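Cytoplasmic export protein 1 (Saccharomyces cerevisiae, PDB 3VWA) takes part in nuclear tRNA export, binding tRNA and probably collecting it from export receptors at the nuclear pore complex for delivery to the translation machinery. Local coordinates at residues 416-419 / 420-424; 433-436 / 437-441; 394-397 / 398-402; 374-377 / 378-382. All coordinates share one frame; numbering follows the deposited sequence.

How the interactions relate
All four contacts lie in the helical HEAT-repeat part of this chain, itself one piece of a longer protein. From the N terminus come interaction 4 on helix 374-387, interaction 3 on helix 394-407, interaction 1 on helix 413-427 and interaction 2 on helix 433-446. Each joins successive turns of one helix, so none closes a long loop, and none nests within or crosses another. Interactions 2 and 3 are the nearest pair, centres about 10 Å apart, with Ile435 on Arg397 and Trp438 on Lys402. Interaction 1 ties the four helices together, Leu420 touching Tyr382 and Leu424 touching Leu401 and Thr439. Interactions 2 and 4 stay about 12 Å apart between nearest atoms.

Interaction 1: 416-419 / 420-424; sequences LNNE and LLRFL
Asn418 and Arg422, one turn apart on helix 413-427, meet through the amide oxygen of the first and the guanidinium of the second. The main bond runs from Arg422 NE to Asn418 OD1 at 2.9 Å; OD1 lies at the guanidinium edge, near its plane, while the donor is tilted 29° from the amide carbonyl plane. Arg422 NH2 adds a weak bond to the same OD1, and Arg422 NE a second weak one to the backbone Asn418 O, so two oxygens of one residue share the arginine. With CG placed anti to the backbone N (chi1 -174°), the short asparagine chain crosses the long, extended arginine at an angle, its amide oxygen directed at NE. The carboxylate of Glu419 lies close by, its OE2 4.7 Å from Arg422 NE, and its opposite charge would probably favour the arginine there.

One residue further on, Glu419 O takes the backbone N of Phe423 at 3.3 Å, the regular bond of an alpha-helical turn, and the Phe423 ring stands obliquely to that oxygen, its CD1 3.3 Å from Glu419 O. This helix belongs to the array of paired helices that HEAT repeats build; the stretch assigned to HEAT 1 ends at 416-419, where the helix has a wider pi-type turn.

On the inner side Leu416 CD1 approaches Leu420 CD1 at 4.3 Å, two branched apolar chains suited to burial. Leu420 in turn packs on Tyr382, Ile404 and Ile446, and Phe423 lies against Ile386 and Gln387 of helix 374-387.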
loop_
_atom_site.group_PDB
_atom_site.type_symbol
_atom_site.label_atom_id
_atom_site.label_comp_id
_atom_site.label_asym_id
_atom_site.label_seq_id
_atom_site.Cartn_x
_atom_site.Cartn_y
_atom_site.Cartn_z
ATOM N N LEU A 416 15.370 -20.835 17.253
ATOM C CA LEU A 416 16.616 -20.080 17.278
ATOM C C LEU A 416 17.806 -20.844 17.898
ATOM O O LEU A 416 18.924 -20.885 17.341
ATOM C CB LEU A 416 16.344 -18.809 18.076
ATOM C CG LEU A 416 17.275 -17.624 17.972
ATOM C CD1 LEU A 416 17.260 -17.092 16.557
ATOM C CD2 LEU A 416 16.800 -16.562 18.950
ATOM N N ASN A 417 17.532 -21.456 19.046
ATOM C CA ASN A 417 18.544 -21.891 19.972
ATOM C C ASN A 417 18.837 -23.344 19.844
ATOM O O ASN A 417 19.800 -23.820 20.403
ATOM C CB ASN A 417 18.051 -21.624 21.394
ATOM C CG ASN A 417 17.776 -20.153 21.622
ATOM O OD1 ASN A 417 18.677 -19.327 21.495
ATOM N ND2 ASN A 417 16.516 -19.810 21.900
ATOM N N ASN A 418 17.997 -24.051 19.105
ATOM C CA ASN A 418 18.171 -25.460 18.928
ATOM C C ASN A 418 18.428 -25.712 17.470
ATOM O O ASN A 418 19.490 -26.169 17.107
ATOM C CB ASN A 418 16.915 -26.213 19.425
ATOM C CG ASN A 418 17.077 -27.729 19.408
ATOM O OD1 ASN A 418 17.508 -28.319 18.417
ATOM N ND2 ASN A 418 16.689 -28.368 20.501
ATOM N N GLU A 419 17.466 -25.375 16.630
ATOM C CA GLU A 419 17.530 -25.776 15.233
ATOM C C GLU A 419 18.460 -24.898 14.383
ATOM O O GLU A 419 19.160 -25.436 13.550
ATOM C CB GLU A 419 16.133 -25.920 14.555
ATOM C CG GLU A 419 14.887 -26.050 15.445
ATOM C CD GLU A 419 14.458 -27.484 15.753
ATOM O OE1 GLU A 419 13.294 -27.848 15.440
ATOM O OE2 GLU A 419 15.268 -28.247 16.327
ATOM N N LEU A 420 18.472 -23.576 14.588
ATOM C CA LEU A 420 19.228 -22.656 13.687
ATOM C C LEU A 420 20.678 -23.036 13.506
ATOM O O LEU A 420 21.184 -23.123 12.364
ATOM C CB LEU A 420 19.172 -21.196 14.153
ATOM C CG LEU A 420 18.882 -20.231 12.987
ATOM C CD1 LEU A 420 19.385 -18.816 13.185
ATOM C CD2 LEU A 420 19.378 -20.767 11.667
ATOM N N LEU A 421 21.356 -23.241 14.622
ATOM C CA LEU A 421 22.764 -23.609 14.549
ATOM C C LEU A 421 23.032 -24.986 13.917
ATOM O O LEU A 421 24.148 -25.191 13.401
ATOM C CB LEU A 421 23.424 -23.569 15.920
ATOM C CG LEU A 421 23.447 -22.187 16.573
ATOM C CD1 LEU A 421 23.576 -22.301 18.084
ATOM C CD2 LEU A 421 24.592 -21.404 15.941
ATOM N N ARG A 422 22.061 -25.921 13.977
ATOM C CA ARG A 422 22.216 -27.236 13.272
ATOM C C ARG A 422 22.265 -27.018 11.767
ATOM O O ARG A 422 23.077 -27.636 11.074
ATOM C CB ARG A 422 21.113 -28.260 13.627
ATOM C CG ARG A 422 21.125 -28.686 15.112
ATOM C CD ARG A 422 19.895 -29.536 15.466
ATOM N NE ARG A 422 19.700 -29.573 16.929
ATOM C CZ ARG A 422 20.149 -30.530 17.754
ATOM N NH1 ARG A 422 20.850 -31.528 17.289
ATOM N NH2 ARG A 422 19.913 -30.473 19.061
ATOM N N PHE A 423 21.438 -26.093 11.274
ATOM C CA PHE A 423 21.484 -25.703 9.864
ATOM C C PHE A 423 22.835 -25.052 9.525
ATOM O O PHE A 423 23.437 -25.353 8.489
ATOM C CB PHE A 423 20.358 -24.709 9.536
ATOM C CG PHE A 423 18.984 -25.324 9.411
ATOM C CD1 PHE A 423 18.036 -25.169 10.447
ATOM C CD2 PHE A 423 18.617 -26.011 8.259
ATOM C CE1 PHE A 423 16.745 -25.712 10.362
ATOM C CE2 PHE A 423 17.334 -26.577 8.153
ATOM C CZ PHE A 423 16.393 -26.435 9.200
ATOM N N LEU A 424 23.290 -24.146 10.387
ATOM C CA LEU A 424 24.508 -23.381 10.102
ATOM C C LEU A 424 25.752 -24.265 10.147
ATOM O O LEU A 424 26.657 -24.068 9.366
ATOM C CB LEU A 424 24.657 -22.169 11.042
ATOM C CG LEU A 424 23.564 -21.091 10.899
ATOM C CD1 LEU A 424 23.467 -20.181 12.121
ATOM C CD2 LEU A 424 23.791 -20.256 9.639
#

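Interaction 2: 433-436 / 437-441; sequences VEIR and TWTVI
Thr437 and Thr439 each return a hydroxyl to the preceding turn of helix 433-446. Thr437 OG1 bonds Val433 O at 2.7 Å, and Thr439 OG1 bonds Ile435 O at the same 2.7 Å. Both carbonyls also accept the threonine's own backbone N, the hydroxyl and N-H arriving from opposite faces of the carbonyl plane. With OG1 anti to the carbonyl carbon and beside the backbone N (chi1 -55° in Thr437), the hydroxyl is turned back to the preceding turn, which lets a polar side chain be buried. Thr439 OG1 is also hydrogen-bonded to Thr427 OG1. A valine in place of Thr437 would remove this hydroxyl and would probably leave Val433 O with just the backbone donor, setting a methyl against the carbonyl.

The charged and aromatic pair is looser. Glu434 and Trp438 lie side by side, and Trp438 NE1 gives Glu434 OE2 a weak bond of 3.4 Å at the indole edge, the carboxylate and ring planes 58° apart. The carboxylate's stronger partner is Lys475, whose NZ forms a salt bridge with OE1.

Around the helix, one of the HEAT-type helical array, Arg436 reaches Asp471 by a salt bridge and Asp430 O by a hydrogen bond. Thr437 and Val440 pack toward helix 474-487, with Val440 also on helix 454-469, while Ile435, Trp438 and Thr439 lean on helix 394-407.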
loop_
_atom_site.group_PDB
_atom_site.type_symbol
_atom_site.label_atom_id
_atom_site.label_comp_id
_atom_site.label_asym_id
_atom_site.label_seq_id
_atom_site.Cartn_x
_atom_site.Cartn_y
_atom_site.Cartn_z
ATOM N N VAL A 433 32.089 -22.204 -1.635
ATOM C CA VAL A 433 33.000 -21.446 -0.781
ATOM C C VAL A 433 32.324 -20.178 -0.266
ATOM O O VAL A 433 32.547 -19.734 0.884
ATOM C CB VAL A 433 34.346 -21.122 -1.495
ATOM C CG1 VAL A 433 34.132 -20.182 -2.683
ATOM C CG2 VAL A 433 35.358 -20.505 -0.524
ATOM N N GLU A 434 31.482 -19.599 -1.114
ATOM C CA GLU A 434 30.796 -18.374 -0.755
ATOM C C GLU A 434 29.852 -18.594 0.492
ATOM O O GLU A 434 29.830 -17.788 1.430
ATOM C CB GLU A 434 30.140 -17.795 -1.997
ATOM C CG GLU A 434 29.740 -16.330 -1.916
ATOM C CD GLU A 434 30.922 -15.383 -1.741
ATOM O OE1 GLU A 434 32.054 -15.739 -2.164
ATOM O OE2 GLU A 434 30.721 -14.279 -1.186
ATOM N N ILE A 435 29.190 -19.736 0.523
ATOM C CA ILE A 435 28.288 -20.114 1.575
ATOM C C ILE A 435 29.062 -20.411 2.822
ATOM O O ILE A 435 28.647 -19.992 3.904
ATOM C CB ILE A 435 27.404 -21.331 1.165
ATOM C CG1 ILE A 435 26.448 -20.921 0.043
ATOM C CG2 ILE A 435 26.602 -21.871 2.366
ATOM C CD1 ILE A 435 25.559 -22.055 -0.495
ATOM N N ARG A 436 30.180 -21.134 2.689
ATOM C CA ARG A 436 31.113 -21.318 3.830
ATOM C C ARG A 436 31.618 -20.032 4.470
ATOM O O ARG A 436 31.628 -19.929 5.716
ATOM C CB ARG A 436 32.270 -22.294 3.525
ATOM C CG ARG A 436 31.722 -23.665 2.995
ATOM C CD ARG A 436 32.696 -24.805 3.106
ATOM N NE ARG A 436 33.999 -24.494 2.483
ATOM C CZ ARG A 436 34.286 -24.578 1.183
ATOM N NH1 ARG A 436 35.527 -24.281 0.787
ATOM N NH2 ARG A 436 33.364 -24.966 0.286
ATOM N N THR A 437 32.030 -19.081 3.629
ATOM C CA THR A 437 32.524 -17.760 4.039
ATOM C C THR A 437 31.412 -17.024 4.814
ATOM O O THR A 437 31.627 -16.563 5.958
ATOM C CB THR A 437 33.009 -16.947 2.798
ATOM O OG1 THR A 437 33.983 -17.718 2.068
ATOM C CG2 THR A 437 33.662 -15.589 3.179
ATOM N N TRP A 438 30.217 -16.952 4.226
ATOM C CA TRP A 438 29.116 -16.208 4.827
ATOM C C TRP A 438 28.588 -16.885 6.087
ATOM O O TRP A 438 28.159 -16.189 7.014
ATOM C CB TRP A 438 27.982 -15.939 3.832
ATOM C CG TRP A 438 28.200 -14.679 3.050
ATOM C CD1 TRP A 438 28.794 -14.554 1.801
ATOM C CD2 TRP A 438 27.929 -13.317 3.476
ATOM N NE1 TRP A 438 28.872 -13.240 1.418
ATOM C CE2 TRP A 438 28.395 -12.443 2.386
ATOM C CE3 TRP A 438 27.408 -12.736 4.630
ATOM C CZ2 TRP A 438 28.280 -11.068 2.450
ATOM C CZ3 TRP A 438 27.312 -11.340 4.685
ATOM C CH2 TRP A 438 27.742 -10.530 3.628
ATOM N N THR A 439 28.605 -18.219 6.142
ATOM C CA THR A 439 28.125 -18.893 7.342
ATOM C C THR A 439 28.810 -18.435 8.628
ATOM O O THR A 439 28.148 -18.235 9.650
ATOM C CB THR A 439 28.254 -20.440 7.258
ATOM O OG1 THR A 439 27.478 -20.913 6.150
ATOM C CG2 THR A 439 27.720 -21.108 8.568
ATOM N N VAL A 440 30.130 -18.279 8.580
ATOM C CA VAL A 440 30.845 -17.857 9.786
ATOM C C VAL A 440 30.520 -16.387 10.214
ATOM O O VAL A 440 30.490 -16.057 11.424
ATOM C CB VAL A 440 32.385 -18.219 9.719
ATOM C CG1 VAL A 440 33.146 -17.383 8.701
ATOM C CG2 VAL A 440 33.050 -18.090 11.076
ATOM N N ILE A 441 30.281 -15.548 9.213
ATOM C CA ILE A 441 29.818 -14.148 9.368
ATOM C C ILE A 441 28.458 -14.189 10.035
ATOM O O ILE A 441 28.277 -13.585 11.085
ATOM C CB ILE A 441 29.762 -13.412 8.000
ATOM C CG1 ILE A 441 31.121 -13.480 7.303
ATOM C CG2 ILE A 441 29.387 -11.944 8.145
ATOM C CD1 ILE A 441 32.222 -12.685 7.993
#

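Interaction 3: 394-397 / 398-402; sequences ATLR and LQTLK
Ala394 CA stands 3.5 Å over one face of the Arg397 guanidinium, toward its rim. The arginine chain bends at chi3 (-60°), folding the group back over the first turn of the helix. There NH2 forms a salt bridge with Asp430 and NH1 bonds Asp391 O, so the long arginine spans from its own helix to the loops beside it.

Across the turn, Leu396 O accepts twice from Thr400, from OG1 and from the backbone N, each at 2.8 Å. The hydroxyl stands above the carbonyl plane and the N-H comes from the opposite face. Leu396 CD2 lies 4.1 Å from Thr400 OG1, where the two side chains cross. With an alanine in place of Thr400, Leu396 O would probably lose its second donor and Leu396 CD2 the hydroxyl it rests beside.

Leu398 N to Ala394 O, at 2.8 Å, and Leu401 N to Arg397 O continue the regular helical ladder. Leu396 faces helix 355-368, while Leu398 and Leu401 meet helix 433-446. Apolar chains placed on two flanks suit a helix packed between neighbours, as in the stacked helical hairpins of the HEAT repeat, here HEAT 1.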
loop_
_atom_site.group_PDB
_atom_site.type_symbol
_atom_site.label_atom_id
_atom_site.label_comp_id
_atom_site.label_asym_id
_atom_site.label_seq_id
_atom_site.Cartn_x
_atom_site.Cartn_y
_atom_site.Cartn_z
ATOM N N ALA A 394 22.939 -23.092 -5.419
ATOM C CA ALA A 394 23.804 -22.514 -4.398
ATOM C C ALA A 394 23.447 -21.064 -4.153
ATOM O O ALA A 394 23.612 -20.528 -3.036
ATOM C CB ALA A 394 25.262 -22.639 -4.806
ATOM N N THR A 395 22.902 -20.424 -5.175
ATOM C CA THR A 395 22.517 -19.007 -5.032
ATOM C C THR A 395 21.247 -18.854 -4.160
ATOM O O THR A 395 21.132 -17.875 -3.356
ATOM C CB THR A 395 22.432 -18.295 -6.399
ATOM O OG1 THR A 395 21.559 -19.054 -7.233
ATOM C CG2 THR A 395 23.765 -18.313 -7.072
ATOM N N LEU A 396 20.311 -19.809 -4.258
ATOM C CA LEU A 396 19.169 -19.752 -3.330
ATOM C C LEU A 396 19.662 -20.024 -1.892
ATOM O O LEU A 396 19.250 -19.331 -0.942
ATOM C CB LEU A 396 18.045 -20.720 -3.693
ATOM C CG LEU A 396 16.588 -20.237 -3.626
ATOM C CD1 LEU A 396 15.631 -21.308 -3.134
ATOM C CD2 LEU A 396 16.397 -18.956 -2.825
ATOM N N ARG A 397 20.536 -21.015 -1.729
ATOM C CA ARG A 397 21.117 -21.284 -0.385
ATOM C C ARG A 397 21.848 -20.084 0.178
ATOM O O ARG A 397 21.576 -19.693 1.316
ATOM C CB ARG A 397 22.071 -22.468 -0.404
ATOM C CG ARG A 397 21.469 -23.686 -1.041
ATOM C CD ARG A 397 22.200 -24.943 -0.602
ATOM N NE ARG A 397 23.630 -24.986 -0.941
ATOM C CZ ARG A 397 24.114 -25.393 -2.124
ATOM N NH1 ARG A 397 23.294 -25.738 -3.125
ATOM N NH2 ARG A 397 25.415 -25.454 -2.340
ATOM N N LEU A 398 22.747 -19.485 -0.601
ATOM C CA LEU A 398 23.429 -18.256 -0.157
ATOM C C LEU A 398 22.436 -17.152 0.200
ATOM O O LEU A 398 22.491 -16.593 1.266
ATOM C CB LEU A 398 24.412 -17.721 -1.200
ATOM C CG LEU A 398 25.270 -16.488 -0.805
ATOM C CD1 LEU A 398 26.170 -16.785 0.379
ATOM C CD2 LEU A 398 26.105 -15.959 -1.999
ATOM N N GLN A 399 21.499 -16.840 -0.683
ATOM C CA GLN A 399 20.577 -15.770 -0.308
ATOM C C GLN A 399 19.758 -16.101 0.921
ATOM O O GLN A 399 19.487 -15.196 1.716
ATOM C CB GLN A 399 19.671 -15.308 -1.441
ATOM C CG GLN A 399 20.427 -14.667 -2.594
ATOM C CD GLN A 399 21.284 -13.490 -2.154
ATOM O OE1 GLN A 399 22.473 -13.605 -2.137
ATOM N NE2 GLN A 399 20.666 -12.362 -1.796
ATOM N N THR A 400 19.306 -17.353 1.066
ATOM C CA THR A 400 18.560 -17.696 2.271
ATOM C C THR A 400 19.500 -17.376 3.442
ATOM O O THR A 400 19.128 -16.704 4.374
ATOM C CB THR A 400 18.127 -19.176 2.297
ATOM O OG1 THR A 400 17.408 -19.522 1.094
ATOM C CG2 THR A 400 17.240 -19.456 3.472
ATOM N N LEU A 401 20.739 -17.837 3.352
ATOM C CA LEU A 401 21.702 -17.639 4.400
ATOM C C LEU A 401 21.839 -16.188 4.814
ATOM O O LEU A 401 21.696 -15.867 5.996
ATOM C CB LEU A 401 23.036 -18.267 4.035
ATOM C CG LEU A 401 24.227 -18.004 4.972
ATOM C CD1 LEU A 401 24.004 -18.504 6.416
ATOM C CD2 LEU A 401 25.405 -18.701 4.317
ATOM N N LYS A 402 22.041 -15.316 3.851
ATOM C CA LYS A 402 22.235 -13.883 4.119
ATOM C C LYS A 402 20.975 -13.178 4.650
ATOM O O LYS A 402 20.989 -11.981 4.984
ATOM C CB LYS A 402 22.562 -13.170 2.814
ATOM C CG LYS A 402 23.901 -13.482 2.184
ATOM C CD LYS A 402 24.200 -12.380 1.176
ATOM C CE LYS A 402 25.509 -12.637 0.431
ATOM N NZ LYS A 402 25.940 -11.443 -0.361
#

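Interaction 4: 374-377 / 378-382; sequences KSEI and SSRIY
Glu376 and Arg380 lie side by side one turn apart, pointing the same way, with carboxylate and guanidinium planes 24° apart. Glu376 OE2 sits in plane at the guanidinium edge, but the salt bridge to Arg380 NH1 is long at 3.7 Å. Both groups have stronger partners on helix 342-351: Glu376 OE2 accepts from Asn343 ND2, and Arg380 NH1 pairs with Asp344. Opposite charges one turn apart suit the flank facing that helix, since each chain can lean on the other while reaching across. The arginine chain bends at chi3, which leaves its NH1 between Glu376 OE2 and Asp344 OD1.

Ile377 and Ile381 turn their branched chains to the buried side, Ile377 CG2 coming 4.4 Å from Ile381 CB. Beneath them the backbone departs from regular spacing. Ile377 O accepts from Tyr382 N at 2.7 Å, nearly in line with the carbonyl bond, and from Ile381 N at 3.0 Å, whose donor stands 44° above the carbonyl plane. The five-residue step is the signature of a pi-type turn, and Arg380 N still bonds Glu376 O at 2.7 Å. With CG of Tyr382 anti to the backbone N (chi1 -179°), its ring extends to helix 413-427.

HEAT 1 begins at the end of 378-382, and helix 374-387 packs here between helices 342-351 and 413-427. Arg380 and Ile381 meet the first, the tyrosine side chain touches Leu411 and Gln415, and the small Ser378 can approach closely enough for its OG to bond Gln415 OE1 of helix 413-427.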
loop_
_atom_site.group_PDB
_atom_site.type_symbol
_atom_site.label_atom_id
_atom_site.label_comp_id
_atom_site.label_asym_id
_atom_site.label_seq_id
_atom_site.Cartn_x
_atom_site.Cartn_y
_atom_site.Cartn_z
ATOM N N LYS A 374 5.047 -11.522 13.838
ATOM C CA LYS A 374 6.125 -12.424 14.279
ATOM C C LYS A 374 5.696 -13.878 14.493
ATOM O O LYS A 374 6.370 -14.821 14.024
ATOM C CB LYS A 374 6.837 -11.816 15.510
ATOM C CG LYS A 374 7.389 -10.412 15.190
ATOM C CD LYS A 374 8.255 -9.789 16.284
ATOM C CE LYS A 374 9.174 -8.698 15.718
ATOM N NZ LYS A 374 10.146 -8.127 16.703
ATOM N N SER A 375 4.553 -14.072 15.133
ATOM C CA SER A 375 4.016 -15.416 15.311
ATOM C C SER A 375 3.678 -16.060 13.975
ATOM O O SER A 375 3.920 -17.254 13.766
ATOM C CB SER A 375 2.811 -15.416 16.285
ATOM O OG SER A 375 1.554 -15.482 15.600
ATOM N N GLU A 376 3.127 -15.279 13.050
ATOM C CA GLU A 376 2.836 -15.803 11.703
ATOM C C GLU A 376 4.140 -16.105 10.942
ATOM O O GLU A 376 4.289 -17.148 10.269
ATOM C CB GLU A 376 2.033 -14.770 10.911
ATOM C CG GLU A 376 0.603 -14.567 11.377
ATOM C CD GLU A 376 -0.243 -13.925 10.289
ATOM O OE1 GLU A 376 -0.100 -12.689 10.093
ATOM O OE2 GLU A 376 -1.027 -14.660 9.624
ATOM N N ILE A 377 5.106 -15.202 11.056
ATOM C CA ILE A 377 6.386 -15.453 10.386
ATOM C C ILE A 377 7.058 -16.748 10.870
ATOM O O ILE A 377 7.503 -17.604 10.075
ATOM C CB ILE A 377 7.346 -14.269 10.526
ATOM C CG1 ILE A 377 6.976 -13.201 9.506
ATOM C CG2 ILE A 377 8.762 -14.719 10.200
ATOM C CD1 ILE A 377 6.965 -11.832 10.109
ATOM N N SER A 378 7.096 -16.887 12.182
ATOM C CA SER A 378 7.744 -18.004 12.814
ATOM C C SER A 378 6.940 -19.268 12.530
ATOM O O SER A 378 7.474 -20.325 12.185
ATOM C CB SER A 378 7.836 -17.711 14.297
ATOM O OG SER A 378 7.814 -18.920 15.029
ATOM N N SER A 379 5.634 -19.114 12.618
ATOM C CA SER A 379 4.732 -20.240 12.559
ATOM C C SER A 379 4.517 -20.742 11.141
ATOM O O SER A 379 4.593 -21.937 10.898
ATOM C CB SER A 379 3.395 -19.857 13.195
ATOM O OG SER A 379 2.455 -20.866 12.976
ATOM N N ARG A 380 4.288 -19.823 10.201
ATOM C CA ARG A 380 3.904 -20.222 8.859
ATOM C C ARG A 380 4.981 -19.970 7.786
ATOM O O ARG A 380 4.921 -20.572 6.729
ATOM C CB ARG A 380 2.609 -19.493 8.454
ATOM C CG ARG A 380 1.588 -19.315 9.573
ATOM C CD ARG A 380 0.351 -18.525 9.109
ATOM N NE ARG A 380 -0.377 -19.227 8.028
ATOM C CZ ARG A 380 -1.249 -18.681 7.175
ATOM N NH1 ARG A 380 -1.583 -17.380 7.242
ATOM N NH2 ARG A 380 -1.784 -19.453 6.228
ATOM N N ILE A 381 5.949 -19.087 8.049
ATOM C CA ILE A 381 6.886 -18.661 7.012
ATOM C C ILE A 381 8.253 -19.304 7.153
ATOM O O ILE A 381 8.779 -19.831 6.177
ATOM C CB ILE A 381 7.021 -17.130 6.935
ATOM C CG1 ILE A 381 5.635 -16.485 6.737
ATOM C CG2 ILE A 381 8.059 -16.706 5.871
ATOM C CD1 ILE A 381 4.926 -16.870 5.461
ATOM N N TYR A 382 8.807 -19.286 8.371
ATOM C CA TYR A 382 10.157 -19.749 8.607
ATOM C C TYR A 382 10.402 -21.185 8.164
ATOM O O TYR A 382 11.398 -21.452 7.511
ATOM C CB TYR A 382 10.522 -19.613 10.103
ATOM C CG TYR A 382 11.922 -20.058 10.429
ATOM C CD1 TYR A 382 12.989 -19.278 10.028
ATOM C CD2 TYR A 382 12.194 -21.255 11.114
ATOM C CE1 TYR A 382 14.282 -19.633 10.287
ATOM C CE2 TYR A 382 13.516 -21.619 11.389
ATOM C CZ TYR A 382 14.552 -20.762 10.964
ATOM O OH TYR A 382 15.902 -20.959 11.161
#